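Local coordinates for CYCLIN domain-containing protein (Chaetomium thermophilum, PDB 6Z3U) that probably acts as the cyclin H subunit of the CDK-activating kinase complex, regulating its cyclin-dependent serine/threonine kinase, at residues A[88-100]-A[111-123]. Sequence-based numbering, arbitrary orientation.
Sequences LLVTFYTAELLRA and KATAATFFKRFYI
V90, T94 and L98 face K119, A115 and K111 where two helices pass each other antiparallel. The axes of 88-100 and 111-123 approach to 9.8 Å, with 157° between their directions. The backbones are nearest at T94 and A115, whose CA atoms are 6.1 Å apart. No hydrogen bond joins the two segments, and the contact is mostly apolar.

F118 is the knob, and V90, Y93, T94 and L97 form its hole. Its CG is anti to the backbone N (chi1 -174°), which carries the ring across to the 88-100 helix. F118 CZ reaches Y93 CB at 3.7 Å. V90 O lies at the ring edge, near its plane, and V90 CG1 also touches F118 CE2. T94 OG1 comes obliquely to F118 CD2, at 3.4 Å. L97 slides past F118 in the opposite direction and sets CD1 against F118 CB at 3.9 Å. With an alanine in place of F118, the hole among these four residues would probably go unfilled, and Y93 CB would lose its contact with the ring.

A114 and A115 meet the 88-100 helix beside the ring. L97 CD2 rests over the backbone of A115, 3.7 Å from its N, and also touches A114 CB. L98 CD2 touches A115 CB at 4.1 Å. T94 CG2 packs on the same methyl. At the other end, V90 CG2 leans on Y122 CB at 3.9 Å.

The polar ends turn to other partners. Y93 OH is hydrogen-bonded to R354 NE, Y122 OH to Y130 O, and K111 NZ forms a salt bridge with D102. Helix 224-227 touches T94 and L98, while helix 343-358 packs against L89 and F92. The pair is a buried antiparallel helix hairpin with knob-into-hole packing, consistent with neighbouring helices of the all-helical cyclin fold.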
loop_
_atom_site.group_PDB
_atom_site.type_symbol
_atom_site.label_atom_id
_atom_site.label_comp_id
_atom_site.label_asym_id
_atom_site.label_seq_id
_atom_site.Cartn_x
_atom_site.Cartn_y
_atom_site.Cartn_z
ATOM N N LEU A 88 12.916 18.628 -19.293
ATOM C CA LEU A 88 12.827 19.942 -18.664
ATOM C C LEU A 88 11.387 20.278 -18.295
ATOM O O LEU A 88 11.129 20.830 -17.219
ATOM C CB LEU A 88 13.411 21.006 -19.594
ATOM C CG LEU A 88 14.030 22.246 -18.941
ATOM C CD1 LEU A 88 14.748 23.095 -19.982
ATOM C CD2 LEU A 88 12.983 23.074 -18.223
ATOM N N LEU A 89 10.433 19.954 -19.170
ATOM C CA LEU A 89 9.036 20.232 -18.857
ATOM C C LEU A 89 8.541 19.344 -17.723
ATOM O O LEU A 89 7.727 19.777 -16.900
ATOM C CB LEU A 89 8.168 20.047 -20.100
ATOM C CG LEU A 89 8.303 21.098 -21.204
ATOM C CD1 LEU A 89 7.299 20.827 -22.318
ATOM C CD2 LEU A 89 8.117 22.503 -20.654
ATOM N N VAL A 90 9.016 18.098 -17.664
ATOM C CA VAL A 90 8.640 17.223 -16.558
ATOM C C VAL A 90 9.093 17.826 -15.235
ATOM O O VAL A 90 8.352 17.818 -14.245
ATOM C CB VAL A 90 9.224 15.814 -16.764
ATOM C CG1 VAL A 90 9.019 14.965 -15.516
ATOM C CG2 VAL A 90 8.589 15.155 -17.968
ATOM N N THR A 91 10.312 18.367 -15.200
ATOM C CA THR A 91 10.808 18.986 -13.977
ATOM C C THR A 91 10.001 20.230 -13.629
ATOM O O THR A 91 9.687 20.467 -12.457
ATOM C CB THR A 91 12.289 19.332 -14.134
ATOM O OG1 THR A 91 13.003 18.172 -14.581
ATOM C CG2 THR A 91 12.879 19.801 -12.814
ATOM N N PHE A 92 9.655 21.034 -14.635
ATOM C CA PHE A 92 8.873 22.240 -14.384
ATOM C C PHE A 92 7.500 21.892 -13.822
ATOM O O PHE A 92 7.040 22.502 -12.850
ATOM C CB PHE A 92 8.745 23.054 -15.675
ATOM C CG PHE A 92 7.739 24.167 -15.596
ATOM C CD1 PHE A 92 8.045 25.356 -14.954
ATOM C CD2 PHE A 92 6.489 24.031 -16.179
ATOM C CE1 PHE A 92 7.121 26.382 -14.883
ATOM C CE2 PHE A 92 5.562 25.055 -16.112
ATOM C CZ PHE A 92 5.878 26.232 -15.464
ATOM N N TYR A 93 6.832 20.903 -14.418
ATOM C CA TYR A 93 5.491 20.538 -13.981
ATOM C C TYR A 93 5.498 19.702 -12.708
ATOM O O TYR A 93 4.481 19.663 -12.007
ATOM C CB TYR A 93 4.763 19.791 -15.101
ATOM C CG TYR A 93 4.285 20.710 -16.205
ATOM C CD1 TYR A 93 3.275 21.636 -15.973
ATOM C CD2 TYR A 93 4.847 20.661 -17.475
ATOM C CE1 TYR A 93 2.838 22.485 -16.973
ATOM C CE2 TYR A 93 4.414 21.507 -18.484
ATOM C CZ TYR A 93 3.408 22.416 -18.225
ATOM O OH TYR A 93 2.965 23.263 -19.216
ATOM N N THR A 94 6.608 19.033 -12.393
ATOM C CA THR A 94 6.721 18.384 -11.089
ATOM C C THR A 94 6.773 19.421 -9.972
ATOM O O THR A 94 6.228 19.199 -8.885
ATOM C CB THR A 94 7.961 17.489 -11.045
ATOM O OG1 THR A 94 7.926 16.560 -12.134
ATOM C CG2 THR A 94 8.020 16.717 -9.733
ATOM N N ALA A 95 7.434 20.554 -10.219
ATOM C CA ALA A 95 7.446 21.629 -9.233
ATOM C C ALA A 95 6.074 22.278 -9.121
ATOM O O ALA A 95 5.635 22.627 -8.020
ATOM C CB ALA A 95 8.505 22.667 -9.602
ATOM N N GLU A 96 5.385 22.454 -10.251
ATOM C CA GLU A 96 4.031 22.997 -10.212
ATOM C C GLU A 96 3.087 22.039 -9.498
ATOM O O GLU A 96 2.189 22.470 -8.764
ATOM C CB GLU A 96 3.539 23.283 -11.631
ATOM C CG GLU A 96 2.200 24.007 -11.694
ATOM C CD GLU A 96 1.845 24.459 -13.099
ATOM O OE1 GLU A 96 1.452 23.605 -13.921
ATOM O OE2 GLU A 96 1.964 25.669 -13.384
ATOM N N LEU A 97 3.274 20.735 -9.707
ATOM C CA LEU A 97 2.475 19.742 -8.996
ATOM C C LEU A 97 2.643 19.893 -7.490
ATOM O O LEU A 97 1.658 19.906 -6.742
ATOM C CB LEU A 97 2.877 18.339 -9.455
ATOM C CG LEU A 97 2.127 17.149 -8.859
ATOM C CD1 LEU A 97 2.057 16.014 -9.868
ATOM C CD2 LEU A 97 2.794 16.667 -7.580
ATOM N N LEU A 98 3.890 20.016 -7.026
ATOM C CA LEU A 98 4.140 20.189 -5.599
ATOM C C LEU A 98 3.512 21.478 -5.086
ATOM O O LEU A 98 2.864 21.492 -4.032
ATOM C CB LEU A 98 5.645 20.177 -5.326
ATOM C CG LEU A 98 6.383 18.862 -5.578
ATOM C CD1 LEU A 98 7.876 19.034 -5.349
ATOM C CD2 LEU A 98 5.835 17.763 -4.690
ATOM N N ARG A 99 3.693 22.579 -5.821
ATOM C CA ARG A 99 3.054 23.831 -5.430
ATOM C C ARG A 99 1.547 23.646 -5.298
ATOM O O ARG A 99 0.937 24.111 -4.328
ATOM C CB ARG A 99 3.374 24.934 -6.441
ATOM C CG ARG A 99 4.817 25.427 -6.407
ATOM C CD ARG A 99 4.983 26.762 -7.146
ATOM N NE ARG A 99 4.594 26.679 -8.554
ATOM C CZ ARG A 99 5.416 26.350 -9.550
ATOM N NH1 ARG A 99 6.688 26.064 -9.308
ATOM N NH2 ARG A 99 4.961 26.300 -10.798
ATOM N N ALA A 100 0.932 22.955 -6.261
ATOM C CA ALA A 100 -0.504 22.708 -6.194
ATOM C C ALA A 100 -0.860 21.908 -4.948
ATOM O O ALA A 100 -1.880 22.173 -4.298
ATOM C CB ALA A 100 -0.967 21.978 -7.453
ATOM N N LYS A 111 1.836 14.226 -1.548
ATOM C CA LYS A 111 2.626 14.998 -2.501
ATOM C C LYS A 111 3.722 14.143 -3.122
ATOM O O LYS A 111 3.864 14.080 -4.347
ATOM C CB LYS A 111 3.242 16.213 -1.806
ATOM C CG LYS A 111 2.244 17.187 -1.220
ATOM C CD LYS A 111 2.958 18.282 -0.441
ATOM C CE LYS A 111 1.974 19.240 0.202
ATOM N NZ LYS A 111 2.480 19.769 1.497
ATOM N N ALA A 112 4.508 13.469 -2.279
ATOM C CA ALA A 112 5.633 12.692 -2.783
ATOM C C ALA A 112 5.166 11.555 -3.680
ATOM O O ALA A 112 5.814 11.243 -4.686
ATOM C CB ALA A 112 6.456 12.154 -1.612
ATOM N N THR A 113 4.042 10.920 -3.334
ATOM C CA THR A 113 3.520 9.840 -4.164
ATOM C C THR A 113 2.985 10.370 -5.488
ATOM O O THR A 113 3.240 9.783 -6.547
ATOM C CB THR A 113 2.426 9.085 -3.415
ATOM O OG1 THR A 113 3.002 8.381 -2.309
ATOM C CG2 THR A 113 1.731 8.095 -4.338
ATOM N N ALA A 114 2.234 11.471 -5.448
ATOM C CA ALA A 114 1.721 12.064 -6.679
ATOM C C ALA A 114 2.862 12.484 -7.596
ATOM O O ALA A 114 2.830 12.229 -8.805
ATOM C CB ALA A 114 0.826 13.259 -6.351
ATOM N N ALA A 115 3.879 13.142 -7.037
ATOM C CA ALA A 115 5.021 13.554 -7.847
ATOM C C ALA A 115 5.726 12.350 -8.458
ATOM O O ALA A 115 6.098 12.371 -9.637
ATOM C CB ALA A 115 5.995 14.370 -6.998
ATOM N N THR A 116 5.912 11.284 -7.672
ATOM C CA THR A 116 6.591 10.097 -8.181
ATOM C C THR A 116 5.790 9.436 -9.296
ATOM O O THR A 116 6.356 9.017 -10.313
ATOM C CB THR A 116 6.847 9.108 -7.043
ATOM O OG1 THR A 116 7.661 9.731 -6.041
ATOM C CG2 THR A 116 7.554 7.864 -7.564
ATOM N N PHE A 117 4.468 9.325 -9.124
ATOM C CA PHE A 117 3.628 8.829 -10.209
ATOM C C PHE A 117 3.802 9.677 -11.466
ATOM O O PHE A 117 3.830 9.150 -12.584
ATOM C CB PHE A 117 2.157 8.819 -9.789
ATOM C CG PHE A 117 1.802 7.745 -8.795
ATOM C CD1 PHE A 117 2.700 6.742 -8.465
ATOM C CD2 PHE A 117 0.551 7.736 -8.198
ATOM C CE1 PHE A 117 2.362 5.759 -7.554
ATOM C CE2 PHE A 117 0.205 6.755 -7.287
ATOM C CZ PHE A 117 1.112 5.766 -6.964
ATOM N N PHE A 118 3.908 10.997 -11.300
ATOM C CA PHE A 118 4.090 11.873 -12.452
ATOM C C PHE A 118 5.413 11.580 -13.151
ATOM O O PHE A 118 5.459 11.434 -14.378
ATOM C CB PHE A 118 4.009 13.334 -12.006
ATOM C CG PHE A 118 4.046 14.320 -13.140
ATOM C CD1 PHE A 118 2.888 14.654 -13.822
ATOM C CD2 PHE A 118 5.234 14.932 -13.507
ATOM C CE1 PHE A 118 2.918 15.561 -14.861
ATOM C CE2 PHE A 118 5.268 15.843 -14.542
ATOM C CZ PHE A 118 4.109 16.159 -15.220
ATOM N N LYS A 119 6.500 11.474 -12.382
ATOM C CA LYS A 119 7.799 11.185 -12.982
ATOM C C LYS A 119 7.816 9.802 -13.618
ATOM O O LYS A 119 8.395 9.609 -14.693
ATOM C CB LYS A 119 8.906 11.288 -11.932
ATOM C CG LYS A 119 9.128 12.679 -11.373
ATOM C CD LYS A 119 10.251 12.683 -10.342
ATOM C CE LYS A 119 11.587 13.087 -10.953
ATOM N NZ LYS A 119 11.536 14.394 -11.672
ATOM N N ARG A 120 7.185 8.827 -12.966
ATOM C CA ARG A 120 7.149 7.479 -13.518
ATOM C C ARG A 120 6.286 7.410 -14.770
ATOM O O ARG A 120 6.594 6.645 -15.692
ATOM C CB ARG A 120 6.628 6.503 -12.463
ATOM C CG ARG A 120 7.582 6.267 -11.305
ATOM C CD ARG A 120 6.984 5.279 -10.327
ATOM N NE ARG A 120 7.851 5.030 -9.183
ATOM C CZ ARG A 120 7.575 4.160 -8.219
ATOM N NH1 ARG A 120 6.451 3.456 -8.260
ATOM N NH2 ARG A 120 8.423 3.993 -7.215
ATOM N N PHE A 121 5.215 8.204 -14.833
ATOM C CA PHE A 121 4.348 8.172 -16.004
ATOM C C PHE A 121 5.096 8.622 -17.252
ATOM O O PHE A 121 4.951 8.021 -18.323
ATOM C CB PHE A 121 3.123 9.058 -15.768
ATOM C CG PHE A 121 2.186 9.128 -16.942
ATOM C CD1 PHE A 121 1.233 8.143 -17.146
ATOM C CD2 PHE A 121 2.257 10.180 -17.843
ATOM C CE1 PHE A 121 0.369 8.206 -18.225
ATOM C CE2 PHE A 121 1.397 10.246 -18.924
ATOM C CZ PHE A 121 0.452 9.259 -19.115
ATOM N N TYR A 122 5.913 9.668 -17.127
ATOM C CA TYR A 122 6.560 10.302 -18.266
ATOM C C TYR A 122 7.957 9.755 -18.539
ATOM O O TYR A 122 8.744 10.413 -19.231
ATOM C CB TYR A 122 6.604 11.817 -18.054
ATOM C CG TYR A 122 5.296 12.488 -18.415
ATOM C CD1 TYR A 122 4.720 12.290 -19.660
ATOM C CD2 TYR A 122 4.622 13.291 -17.502
ATOM C CE1 TYR A 122 3.528 12.882 -19.999
ATOM C CE2 TYR A 122 3.422 13.892 -17.834
ATOM C CZ TYR A 122 2.882 13.679 -19.086
ATOM O OH TYR A 122 1.691 14.260 -19.446
ATOM N N ILE A 123 8.295 8.581 -18.011
ATOM C CA ILE A 123 9.479 7.868 -18.422
ATOM C C ILE A 123 9.097 6.687 -19.293
ATOM O O ILE A 123 9.851 6.320 -20.211
ATOM C CB ILE A 123 10.319 7.395 -17.197
ATOM C CG1 ILE A 123 11.464 6.493 -17.653
ATOM C CG2 ILE A 123 9.438 6.697 -16.184
ATOM C CD1 ILE A 123 12.513 6.270 -16.598
#